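Local coordinates for protein laccase (Botrytis aclada, PDB 3SQR) that probably oxidises hydroquinone-type phenols with dioxygen, which it reduces to water at bound copper ions, as a laccase linked to lignin breakdown, at residues 101-104 against 105-108; 167-171 against 172-176; 524-528 against 529-533; 562-565 against 566-569. One frame throughout, in Å; residues are numbered along the deposited sequence.

Contact 1: 101-104 against 105-108; sequences IADW and GDNL. With BMA (beta-D-mannopyranose), chain C.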
loop_
_atom_site.group_PDB
_atom_site.type_symbol
_atom_site.label_atom_id
_atom_site.label_comp_id
_atom_site.label_asym_id
_atom_site.label_seq_id
_atom_site.Cartn_x
_atom_site.Cartn_y
_atom_site.Cartn_z
ATOM N N ILE A 101 -14.314 -0.900 -8.015
ATOM C CA ILE A 101 -15.279 -0.713 -6.919
ATOM C C ILE A 101 -16.118 -1.984 -6.882
ATOM O O ILE A 101 -16.695 -2.417 -7.911
ATOM C CB ILE A 101 -16.081 0.581 -7.037
ATOM C CG1 ILE A 101 -15.142 1.817 -7.054
ATOM C CG2 ILE A 101 -17.142 0.722 -5.859
ATOM C CD1 ILE A 101 -15.844 3.263 -7.249
ATOM N N ALA A 102 -16.173 -2.600 -5.717
ATOM C CA ALA A 102 -16.934 -3.787 -5.544
ATOM C C ALA A 102 -17.607 -3.739 -4.198
ATOM O O ALA A 102 -17.457 -2.781 -3.470
ATOM C CB ALA A 102 -16.015 -5.074 -5.703
ATOM N N ASP A 103 -18.452 -4.725 -3.923
ATOM C CA ASP A 103 -19.063 -4.897 -2.624
ATOM C C ASP A 103 -18.378 -6.052 -1.966
ATOM O O ASP A 103 -17.932 -6.996 -2.611
ATOM C CB ASP A 103 -20.571 -5.270 -2.731
ATOM C CG ASP A 103 -21.400 -4.134 -3.271
ATOM O OD1 ASP A 103 -21.080 -2.980 -3.009
ATOM O OD2 ASP A 103 -22.330 -4.416 -4.023
ATOM N N TRP A 104 -18.371 -5.983 -0.649
ATOM C CA TRP A 104 -17.931 -7.039 0.207
ATOM C C TRP A 104 -18.570 -8.341 -0.265
ATOM O O TRP A 104 -19.800 -8.451 -0.361
ATOM C CB TRP A 104 -18.392 -6.663 1.604
ATOM C CG TRP A 104 -17.997 -7.544 2.654
ATOM C CD1 TRP A 104 -16.992 -8.461 2.638
ATOM C CD2 TRP A 104 -18.557 -7.571 3.950
ATOM N NE1 TRP A 104 -16.924 -9.134 3.868
ATOM C CE2 TRP A 104 -17.890 -8.592 4.683
ATOM C CE3 TRP A 104 -19.622 -6.873 4.559
ATOM C CZ2 TRP A 104 -18.247 -8.929 5.982
ATOM C CZ3 TRP A 104 -19.967 -7.203 5.875
ATOM C CH2 TRP A 104 -19.268 -8.205 6.574
ATOM N N GLY A 105 -17.724 -9.332 -0.531
ATOM C CA GLY A 105 -18.192 -10.651 -0.957
ATOM C C GLY A 105 -18.178 -10.884 -2.461
ATOM O O GLY A 105 -18.353 -12.033 -2.889
ATOM N N ASP A 106 -18.021 -9.818 -3.268
ATOM C CA ASP A 106 -18.020 -9.952 -4.694
ATOM C C ASP A 106 -16.783 -10.730 -5.160
ATOM O O ASP A 106 -15.751 -10.736 -4.472
ATOM C CB ASP A 106 -18.000 -8.590 -5.375
ATOM C CG ASP A 106 -19.329 -7.880 -5.304
ATOM O OD1 ASP A 106 -20.383 -8.458 -4.893
ATOM O OD2 ASP A 106 -19.315 -6.699 -5.712
ATOM N N ASN A 107 -16.919 -11.364 -6.316
ATOM C CA ASN A 107 -15.794 -12.047 -6.985
ATOM C C ASN A 107 -15.361 -11.129 -8.062
ATOM O O ASN A 107 -16.207 -10.692 -8.822
ATOM C CB ASN A 107 -16.258 -13.401 -7.505
ATOM C CG ASN A 107 -16.592 -14.340 -6.365
ATOM O OD1 ASN A 107 -15.784 -14.569 -5.500
ATOM N ND2 ASN A 107 -17.816 -14.873 -6.350
ATOM N N LEU A 108 -14.056 -10.823 -8.097
ATOM C CA LEU A 108 -13.448 -9.967 -9.092
ATOM C C LEU A 108 -12.755 -10.845 -10.116
ATOM O O LEU A 108 -12.048 -11.781 -9.756
ATOM C CB LEU A 108 -12.466 -8.994 -8.469
ATOM C CG LEU A 108 -13.042 -8.169 -7.305
ATOM C CD1 LEU A 108 -12.065 -7.009 -6.940
ATOM C CD2 LEU A 108 -14.491 -7.669 -7.552
HETATM C C1 BMA C . -18.531 6.139 -7.958
HETATM C C2 BMA C . -19.984 6.543 -7.674
HETATM C C3 BMA C . -20.852 5.262 -7.572
HETATM C C4 BMA C . -20.675 4.389 -8.829
HETATM C C5 BMA C . -19.188 4.227 -9.190
HETATM C C6 BMA C . -19.012 3.580 -10.561
HETATM O O2 BMA C . -20.303 7.435 -8.730
HETATM O O3 BMA C . -22.222 5.451 -7.233
HETATM O O4 BMA C . -21.236 3.111 -8.588
HETATM O O5 BMA C . -18.479 5.462 -9.192
HETATM O O6 BMA C . -19.401 4.494 -11.588
HETATM O O HOH W 1 -22.583 -7.206 -4.750
#
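Asp103 and Asp106 close a type II beta turn with two bonds. N of Asp106 reaches back to O of Asp103 at 2.9 Å, and N of Asp103 donates to OD2 of Asp106 at 2.8 Å. That second bond is nearly straight (168°) but meets the oxygen from above the carboxylate plane. CG of Asp106, beside its own N (chi1 -74°), brings the carboxylate back to the start of the turn. Glycine suits position 105, since its positive phi would press a side chain against O of Trp104. The packed side is apolar: CB of Ala102 touches CD2 of Leu108 at 3.5 Å and also approaches OD2 of Asp106, a methyl being small enough to allow both. The ring of Trp104 meets those of Trp49 and Tyr162. The looser side is polar and hydrated: a water donates to OD2 of Asp103 at 2.9 Å and to OD1 of Asp106. The carboxylate planes stand 53° apart, OD2 of Asp103 4.1 Å from OD2 of Asp106. Arg68 forms salt bridges to both, and its charge would offset their repulsion, consistent with two ionised acids sharing the turn that carries the chain from one sheet (strand 100-103) to another (strand 107-114) of the first cupredoxin-type domain.

Contact 2: 167-171 against 172-176; sequences YHSHF and SLQYG. With CU (copper (II) ion), chain F; CU (copper (II) ion), chain E.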
loop_
_atom_site.group_PDB
_atom_site.type_symbol
_atom_site.label_atom_id
_atom_site.label_comp_id
_atom_site.label_asym_id
_atom_site.label_seq_id
_atom_site.Cartn_x
_atom_site.Cartn_y
_atom_site.Cartn_z
ATOM N N TYR A 167 -4.644 -0.920 -5.781
ATOM C CA TYR A 167 -3.932 -1.998 -6.503
ATOM C C TYR A 167 -2.762 -1.336 -7.158
ATOM O O TYR A 167 -2.828 -0.158 -7.557
ATOM C CB TYR A 167 -4.832 -2.710 -7.505
ATOM C CG TYR A 167 -5.372 -1.852 -8.607
ATOM C CD1 TYR A 167 -6.443 -1.032 -8.428
ATOM C CD2 TYR A 167 -4.814 -1.901 -9.888
ATOM C CE1 TYR A 167 -6.953 -0.251 -9.488
ATOM C CE2 TYR A 167 -5.309 -1.137 -10.923
ATOM C CZ TYR A 167 -6.376 -0.292 -10.711
ATOM O OH TYR A 167 -6.814 0.460 -11.737
ATOM N N HIS A 168 -1.667 -2.094 -7.353
ATOM C CA HIS A 168 -0.522 -1.463 -7.931
ATOM C C HIS A 168 0.407 -2.489 -8.476
ATOM O O HIS A 168 0.398 -3.608 -8.046
ATOM C CB HIS A 168 0.227 -0.588 -6.946
ATOM C CG HIS A 168 0.699 -1.285 -5.692
ATOM N ND1 HIS A 168 1.900 -1.962 -5.613
ATOM C CD2 HIS A 168 0.174 -1.304 -4.446
ATOM C CE1 HIS A 168 2.054 -2.418 -4.373
ATOM N NE2 HIS A 168 1.031 -1.997 -3.636
ATOM N N SER A 169 1.234 -2.082 -9.398
ATOM C CA SER A 169 2.279 -3.034 -9.808
ATOM C C SER A 169 3.175 -3.367 -8.641
ATOM O O SER A 169 3.511 -2.500 -7.844
ATOM C CB SER A 169 3.125 -2.475 -10.934
ATOM O OG SER A 169 4.220 -3.366 -11.169
ATOM N N HIS A 170 3.554 -4.649 -8.541
ATOM C CA HIS A 170 4.511 -5.051 -7.568
ATOM C C HIS A 170 5.781 -5.518 -8.323
ATOM O O HIS A 170 6.646 -6.154 -7.762
ATOM C CB HIS A 170 3.954 -6.151 -6.699
ATOM C CG HIS A 170 4.382 -6.082 -5.277
ATOM N ND1 HIS A 170 5.692 -6.085 -4.895
ATOM C CD2 HIS A 170 3.662 -5.962 -4.122
ATOM C CE1 HIS A 170 5.771 -6.041 -3.578
ATOM N NE2 HIS A 170 4.552 -5.932 -3.081
ATOM N N PHE A 171 5.941 -5.048 -9.543
ATOM C CA PHE A 171 7.079 -5.391 -10.384
ATOM C C PHE A 171 8.021 -4.203 -10.351
ATOM O O PHE A 171 7.749 -3.104 -10.911
ATOM C CB PHE A 171 6.609 -5.681 -11.788
ATOM C CG PHE A 171 7.709 -6.017 -12.742
ATOM C CD1 PHE A 171 8.415 -5.004 -13.346
ATOM C CD2 PHE A 171 7.969 -7.316 -13.044
ATOM C CE1 PHE A 171 9.414 -5.293 -14.260
ATOM C CE2 PHE A 171 8.978 -7.651 -13.962
ATOM C CZ PHE A 171 9.705 -6.619 -14.547
ATOM N N SER A 172 9.077 -4.361 -9.566
ATOM C CA SER A 172 10.102 -3.340 -9.484
ATOM C C SER A 172 9.463 -1.968 -9.153
ATOM O O SER A 172 8.541 -1.924 -8.303
ATOM C CB SER A 172 11.021 -3.364 -10.765
ATOM O OG SER A 172 12.018 -2.336 -10.683
ATOM N N LEU A 173 9.945 -0.867 -9.708
ATOM C CA LEU A 173 9.506 0.466 -9.247
ATOM C C LEU A 173 8.310 1.012 -9.979
ATOM O O LEU A 173 8.010 2.188 -9.861
ATOM C CB LEU A 173 10.665 1.474 -9.425
ATOM C CG LEU A 173 11.951 1.179 -8.677
ATOM C CD1 LEU A 173 13.098 2.090 -9.253
ATOM C CD2 LEU A 173 11.756 1.473 -7.215
ATOM N N GLN A 174 7.600 0.161 -10.709
ATOM C CA GLN A 174 6.589 0.669 -11.655
ATOM C C GLN A 174 5.535 1.512 -11.017
ATOM O O GLN A 174 5.060 2.416 -11.634
ATOM C CB GLN A 174 5.892 -0.442 -12.387
ATOM C CG GLN A 174 6.803 -1.135 -13.393
ATOM C CD GLN A 174 6.147 -2.320 -14.110
ATOM O OE1 GLN A 174 5.250 -2.960 -13.596
ATOM N NE2 GLN A 174 6.664 -2.668 -15.322
ATOM N N TYR A 175 5.134 1.204 -9.793
ATOM C CA TYR A 175 4.047 2.049 -9.249
ATOM C C TYR A 175 4.509 3.468 -9.006
ATOM O O TYR A 175 3.673 4.409 -8.896
ATOM C CB TYR A 175 3.319 1.434 -8.022
ATOM C CG TYR A 175 3.962 1.675 -6.673
ATOM C CD1 TYR A 175 3.771 2.842 -6.020
ATOM C CD2 TYR A 175 4.790 0.748 -6.091
ATOM C CE1 TYR A 175 4.317 3.112 -4.822
ATOM C CE2 TYR A 175 5.383 1.019 -4.825
ATOM C CZ TYR A 175 5.120 2.189 -4.210
ATOM O OH TYR A 175 5.652 2.553 -2.978
ATOM N N GLY A 176 5.823 3.679 -8.962
ATOM C CA GLY A 176 6.386 5.019 -8.904
ATOM C C GLY A 176 6.153 5.874 -10.120
ATOM O O GLY A 176 6.228 7.118 -10.053
HETATM CU CU CU F . 1.152 -2.122 -1.644
HETATM CU CU CU E . 3.909 -5.765 -1.132
HETATM O O HOH W 2 5.855 -1.234 -8.616
HETATM O O HOH W 3 3.012 -3.988 -1.764
#
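His168 and Tyr175 run side by side and point the same way, with CB of His168 3.8 Å from CB of Tyr175. Their ring centroids are 5.1 Å apart and the planes are inclined by 52°, so the pair is oblique. In both residues CG sits between the backbone N and the carbonyl carbon, which stands the two rings up from the backbone together. The imidazole of His168 is held at both ends: NE2 binds a copper ion at 2.0 Å, while ND1 donates to O of Ser169, in its own ring plane though from above the carbonyl plane. Tyr175 carries its hydroxyl on to the backbone oxygens of Gly271 and His527.

Just before the turn, Ser169 sends OG anti to its own N (chi1 173°), where the hydroxyl donates to OE1 of Gln174 at 2.7 Å, in the carbonyl plane and on a lone pair. The same OG accepts from N of Phe171 at 2.9 Å, an ST turn. The extended Gln174 crosses Phe171 with amide and ring planes 38° apart, its NE2 3.5 Å from CD1 of Phe171; Asn119 and Gly120 accept from that NE2. A type II' turn, Phe171 to Gln174, reverses the chain, and a water spans O of Ser169 and N of Tyr175. His168 and His170 form a His-X-His pair at the end of strand 163-169, as in multicopper oxidases, His170 binding the second copper through NE2. With ND1 of His168 committed as a donor, NE2 is left to offer its lone pair to copper, which is consistent with the carbonyl of Ser169 fixing the rotation of this type 3 ligand.

Contact 3: 524-528 against 529-533; sequences LHCHI and AWHAS. With CU (copper (II) ion), chain D; CU (copper (II) ion), chain E; CU (copper (II) ion), chain F.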
loop_
_atom_site.group_PDB
_atom_site.type_symbol
_atom_site.label_atom_id
_atom_site.label_comp_id
_atom_site.label_asym_id
_atom_site.label_seq_id
_atom_site.Cartn_x
_atom_site.Cartn_y
_atom_site.Cartn_z
ATOM N N LEU A 524 6.832 -9.959 2.785
ATOM C CA LEU A 524 6.784 -8.890 3.764
ATOM C C LEU A 524 7.948 -7.974 3.401
ATOM O O LEU A 524 9.036 -8.433 3.138
ATOM C CB LEU A 524 6.965 -9.418 5.183
ATOM C CG LEU A 524 7.139 -8.316 6.245
ATOM C CD1 LEU A 524 6.467 -8.734 7.548
ATOM C CD2 LEU A 524 8.647 -7.969 6.410
ATOM N N HIS A 525 7.692 -6.679 3.318
ATOM C CA HIS A 525 8.689 -5.782 2.842
ATOM C C HIS A 525 8.419 -4.375 3.253
ATOM O O HIS A 525 7.288 -4.033 3.594
ATOM C CB HIS A 525 8.767 -5.838 1.323
ATOM C CG HIS A 525 7.535 -5.359 0.646
ATOM N ND1 HIS A 525 7.437 -4.116 0.061
ATOM C CD2 HIS A 525 6.330 -5.954 0.478
ATOM C CE1 HIS A 525 6.241 -3.990 -0.486
ATOM N NE2 HIS A 525 5.539 -5.078 -0.215
ATOM N N CYS A 526 9.485 -3.582 3.268
ATOM C CA CYS A 526 9.340 -2.132 3.348
ATOM C C CYS A 526 8.686 -1.645 2.048
ATOM O O CYS A 526 9.070 -2.079 0.938
ATOM C CB CYS A 526 10.704 -1.467 3.502
ATOM S SG CYS A 526 10.501 0.269 3.603
ATOM N N HIS A 527 7.704 -0.767 2.183
ATOM C CA HIS A 527 6.944 -0.260 1.054
ATOM C C HIS A 527 7.558 1.009 0.477
ATOM O O HIS A 527 7.017 1.588 -0.508
ATOM C CB HIS A 527 5.463 0.030 1.460
ATOM C CG HIS A 527 4.460 -0.334 0.402
ATOM N ND1 HIS A 527 4.470 0.251 -0.834
ATOM C CD2 HIS A 527 3.399 -1.199 0.406
ATOM C CE1 HIS A 527 3.477 -0.241 -1.557
ATOM N NE2 HIS A 527 2.818 -1.140 -0.843
ATOM N N ILE A 528 8.692 1.456 1.025
ATOM C CA ILE A 528 9.461 2.516 0.371
ATOM C C ILE A 528 10.064 1.822 -0.866
ATOM O O ILE A 528 10.791 0.828 -0.728
ATOM C CB ILE A 528 10.539 3.093 1.279
ATOM C CG1 ILE A 528 9.936 3.866 2.451
ATOM C CG2 ILE A 528 11.511 4.002 0.416
ATOM C CD1 ILE A 528 10.952 4.245 3.583
ATOM N N ALA A 529 9.671 2.258 -2.055
ATOM C CA ALA A 529 9.951 1.511 -3.233
ATOM C C ALA A 529 11.443 1.293 -3.409
ATOM O O ALA A 529 11.840 0.204 -3.791
ATOM C CB ALA A 529 9.324 2.193 -4.516
ATOM N N TRP A 530 12.249 2.320 -3.121
ATOM C CA TRP A 530 13.692 2.127 -3.174
ATOM C C TRP A 530 14.148 1.011 -2.270
ATOM O O TRP A 530 14.999 0.224 -2.714
ATOM C CB TRP A 530 14.451 3.389 -2.835
ATOM C CG TRP A 530 13.978 4.627 -3.528
ATOM C CD1 TRP A 530 13.508 5.739 -2.952
ATOM C CD2 TRP A 530 14.008 4.884 -4.939
ATOM N NE1 TRP A 530 13.241 6.689 -3.894
ATOM C CE2 TRP A 530 13.576 6.185 -5.119
ATOM C CE3 TRP A 530 14.484 4.164 -6.045
ATOM C CZ2 TRP A 530 13.519 6.782 -6.379
ATOM C CZ3 TRP A 530 14.420 4.735 -7.274
ATOM C CH2 TRP A 530 13.926 6.037 -7.420
ATOM N N HIS A 531 13.589 0.935 -1.058
ATOM C CA HIS A 531 14.030 -0.055 -0.063
ATOM C C HIS A 531 13.597 -1.443 -0.469
ATOM O O HIS A 531 14.383 -2.388 -0.396
ATOM C CB HIS A 531 13.506 0.305 1.322
ATOM C CG HIS A 531 14.068 1.596 1.843
ATOM N ND1 HIS A 531 13.776 2.093 3.078
ATOM C CD2 HIS A 531 14.891 2.509 1.261
ATOM C CE1 HIS A 531 14.412 3.237 3.257
ATOM N NE2 HIS A 531 15.116 3.498 2.169
ATOM N N ALA A 532 12.385 -1.565 -0.983
ATOM C CA ALA A 532 11.945 -2.827 -1.554
ATOM C C ALA A 532 12.862 -3.293 -2.650
ATOM O O ALA A 532 13.285 -4.447 -2.689
ATOM C CB ALA A 532 10.443 -2.711 -2.072
ATOM N N SER A 533 13.185 -2.386 -3.558
ATOM C CA SER A 533 14.071 -2.700 -4.683
ATOM C C SER A 533 15.512 -3.063 -4.231
ATOM O O SER A 533 16.181 -3.920 -4.880
ATOM C CB SER A 533 14.120 -1.539 -5.623
ATOM O OG SER A 533 13.010 -1.623 -6.483
HETATM CU CU CU D . 12.460 1.120 4.268
HETATM CU CU CU E . 3.909 -5.765 -1.132
HETATM CU CU CU F . 1.152 -2.122 -1.644
HETATM O O HOH W 3 3.012 -3.988 -1.764
#
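The His-Cys-His signature of multicopper oxidases, residues 525-527, lies at the end of strand 520-526, just before helix 529-533, and links the type 1 copper to the type 3 pair, part of the trinuclear cluster of this family. Cys526 and His531 meet at the type 1 ion, SG of Cys526 binding it at 2.2 Å and ND1 of His531 at 2.0 Å, with His463 as a third ligand. Cysteine suits the place because its thiolate sulfur gives the strong copper bond that defines such sites; SG also accepts from N of Ile528 at 3.4 Å. The rings of His525 and His527 both reach the copper pair, CE1 of His525 lying over the rim of one face of the His527 ring; NE2 of each binds a different ion, a short covalent route by which electrons are thought to pass from the sulfur. ND1 of His525 donates to O of Cys526 at 2.8 Å, from above the carbonyl plane.

Ala532 is small enough to let the helix lie against the strand, its CB 3.4 Å from O of Cys526. Ile528 occupies the N-cap position, and its O takes a bond from N of Ala532 at 2.9 Å. Its side chain runs alongside His531, CD1 reaching the type 1 ion to 3.5 Å, while CG2, anti to the backbone N, makes a CH-pi contact over the imidazole face, 3.8 Å from the centroid of the His531 ring and 10° off its normal.

Contact 4: 562-565 against 566-569; sequences ANWN and AYTP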
loop_
_atom_site.group_PDB
_atom_site.type_symbol
_atom_site.label_atom_id
_atom_site.label_comp_id
_atom_site.label_asym_id
_atom_site.label_seq_id
_atom_site.Cartn_x
_atom_site.Cartn_y
_atom_site.Cartn_z
ATOM N N ALA A 562 5.586 -19.564 -18.954
ATOM C CA ALA A 562 5.981 -19.911 -20.332
ATOM C C ALA A 562 6.166 -18.663 -21.198
ATOM O O ALA A 562 7.204 -18.490 -21.850
ATOM C CB ALA A 562 4.979 -20.884 -20.939
ATOM N N ASN A 563 5.210 -17.729 -21.156
ATOM C CA ASN A 563 5.338 -16.505 -21.922
ATOM C C ASN A 563 6.422 -15.592 -21.434
ATOM O O ASN A 563 7.073 -14.903 -22.236
ATOM C CB ASN A 563 3.997 -15.780 -22.017
ATOM C CG ASN A 563 2.967 -16.612 -22.712
ATOM O OD1 ASN A 563 3.329 -17.568 -23.410
ATOM N ND2 ASN A 563 1.671 -16.325 -22.483
ATOM N N TRP A 564 6.647 -15.574 -20.117
ATOM C CA TRP A 564 7.753 -14.818 -19.579
ATOM C C TRP A 564 9.127 -15.347 -20.083
ATOM O O TRP A 564 9.992 -14.595 -20.440
ATOM C CB TRP A 564 7.749 -14.887 -18.032
ATOM C CG TRP A 564 8.829 -14.030 -17.455
ATOM C CD1 TRP A 564 9.843 -14.452 -16.699
ATOM C CD2 TRP A 564 9.001 -12.622 -17.615
ATOM N NE1 TRP A 564 10.640 -13.430 -16.356
ATOM C CE2 TRP A 564 10.170 -12.273 -16.920
ATOM C CE3 TRP A 564 8.319 -11.633 -18.308
ATOM C CZ2 TRP A 564 10.681 -10.978 -16.896
ATOM C CZ3 TRP A 564 8.823 -10.347 -18.278
ATOM C CH2 TRP A 564 9.983 -10.015 -17.592
ATOM N N ASN A 565 9.285 -16.636 -19.999
ATOM C CA ASN A 565 10.530 -17.278 -20.420
ATOM C C ASN A 565 10.797 -17.087 -21.922
ATOM O O ASN A 565 11.963 -17.093 -22.326
ATOM C CB ASN A 565 10.469 -18.763 -20.052
ATOM C CG ASN A 565 10.649 -18.994 -18.566
ATOM O OD1 ASN A 565 11.329 -18.228 -17.878
ATOM N ND2 ASN A 565 10.017 -20.046 -18.056
ATOM N N ALA A 566 9.719 -16.987 -22.722
ATOM C CA ALA A 566 9.809 -16.619 -24.169
ATOM C C ALA A 566 10.270 -15.190 -24.357
ATOM O O ALA A 566 10.879 -14.823 -25.378
ATOM C CB ALA A 566 8.484 -16.870 -24.896
ATOM N N TYR A 567 10.032 -14.345 -23.352
ATOM C CA TYR A 567 10.389 -12.938 -23.446
ATOM C C TYR A 567 11.803 -12.638 -23.024
ATOM O O TYR A 567 12.430 -11.766 -23.580
ATOM C CB TYR A 567 9.455 -12.084 -22.543
ATOM C CG TYR A 567 9.882 -10.670 -22.399
ATOM C CD1 TYR A 567 9.669 -9.741 -23.426
ATOM C CD2 TYR A 567 10.463 -10.200 -21.220
ATOM C CE1 TYR A 567 10.066 -8.466 -23.277
ATOM C CE2 TYR A 567 10.856 -8.904 -21.086
ATOM C CZ TYR A 567 10.650 -8.030 -22.080
ATOM O OH TYR A 567 11.072 -6.736 -21.859
ATOM N N THR A 568 12.261 -13.291 -21.962
ATOM C CA THR A 568 13.494 -12.893 -21.348
ATOM C C THR A 568 14.752 -13.018 -22.249
ATOM O O THR A 568 15.620 -12.151 -22.155
ATOM C CB THR A 568 13.782 -13.614 -20.054
ATOM O OG1 THR A 568 13.859 -15.032 -20.258
ATOM C CG2 THR A 568 12.659 -13.269 -19.008
ATOM N N PRO A 569 14.801 -14.034 -23.130
ATOM C CA PRO A 569 16.073 -14.176 -23.885
ATOM C C PRO A 569 16.457 -12.911 -24.624
ATOM O O PRO A 569 17.655 -12.641 -24.801
ATOM C CB PRO A 569 15.748 -15.298 -24.869
ATOM C CG PRO A 569 14.834 -16.177 -24.117
ATOM C CD PRO A 569 13.864 -15.076 -23.557
#
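Trp564 and Thr568 meet one turn apart, the threonine methyl over the indole. CG of Trp564 is anti to the backbone N (chi1 -176°), and although its CB starts away from the following residues, the indole comes back to them. CG2 of Thr568 sits over one face, 3.6 Å from the centroid of the five-membered ring and 25° off the normal, a CH-pi contact whose nearest ring atom is NE1 of Trp564 at 3.3 Å. Threonine fits because its two branches part company: with OG1 between the backbone N and the carbonyl carbon (chi1 60°), the methyl is left to face the indole, and OG1 makes a weak bond to O of Asn565.

All this takes place at the C-terminal end of helix 551-567, on the surface of the protein. O of Trp564 accepts from both N of Tyr567 and N of Thr568, at 2.9 and 3.0 Å, mixing an i+3 with an i+4 bond as the helix runs out. Pro569, which has no amide proton to give, packs its CD against O of Asn565 instead.

Tyr567, its CG likewise anti to the backbone N, comes to the six-membered end of the indole, CD2 of Tyr567 lying 3.4 Å from CZ3 of Trp564 in an oblique meeting of rings. Beyond the helix, Trp564 rests on Pro146 and Trp415, and Tyr567 on Pro149.

In the fold
Contacts 2 and 3 belong together: their centres lie 11 Å apart, and two type 3 copper ions take ligands from both. NE2 of His168 and NE2 of His527 are 3.4 Å apart on one ion, NE2 of His170 and NE2 of His525 3.1 Å apart on the other, so the cluster sits between the first and third cupredoxin-type domains. A water bound to the copper of His170 and His525 is common to both contacts. Contact 1 shares a sheet with contact 2, through strands 100-103 and 163-169, yet their centres are 23 Å apart. Contact 4 is peripheral, its centre 26 Å from that of contact 3, although its nearest atoms come within about 4 Å of contact 2.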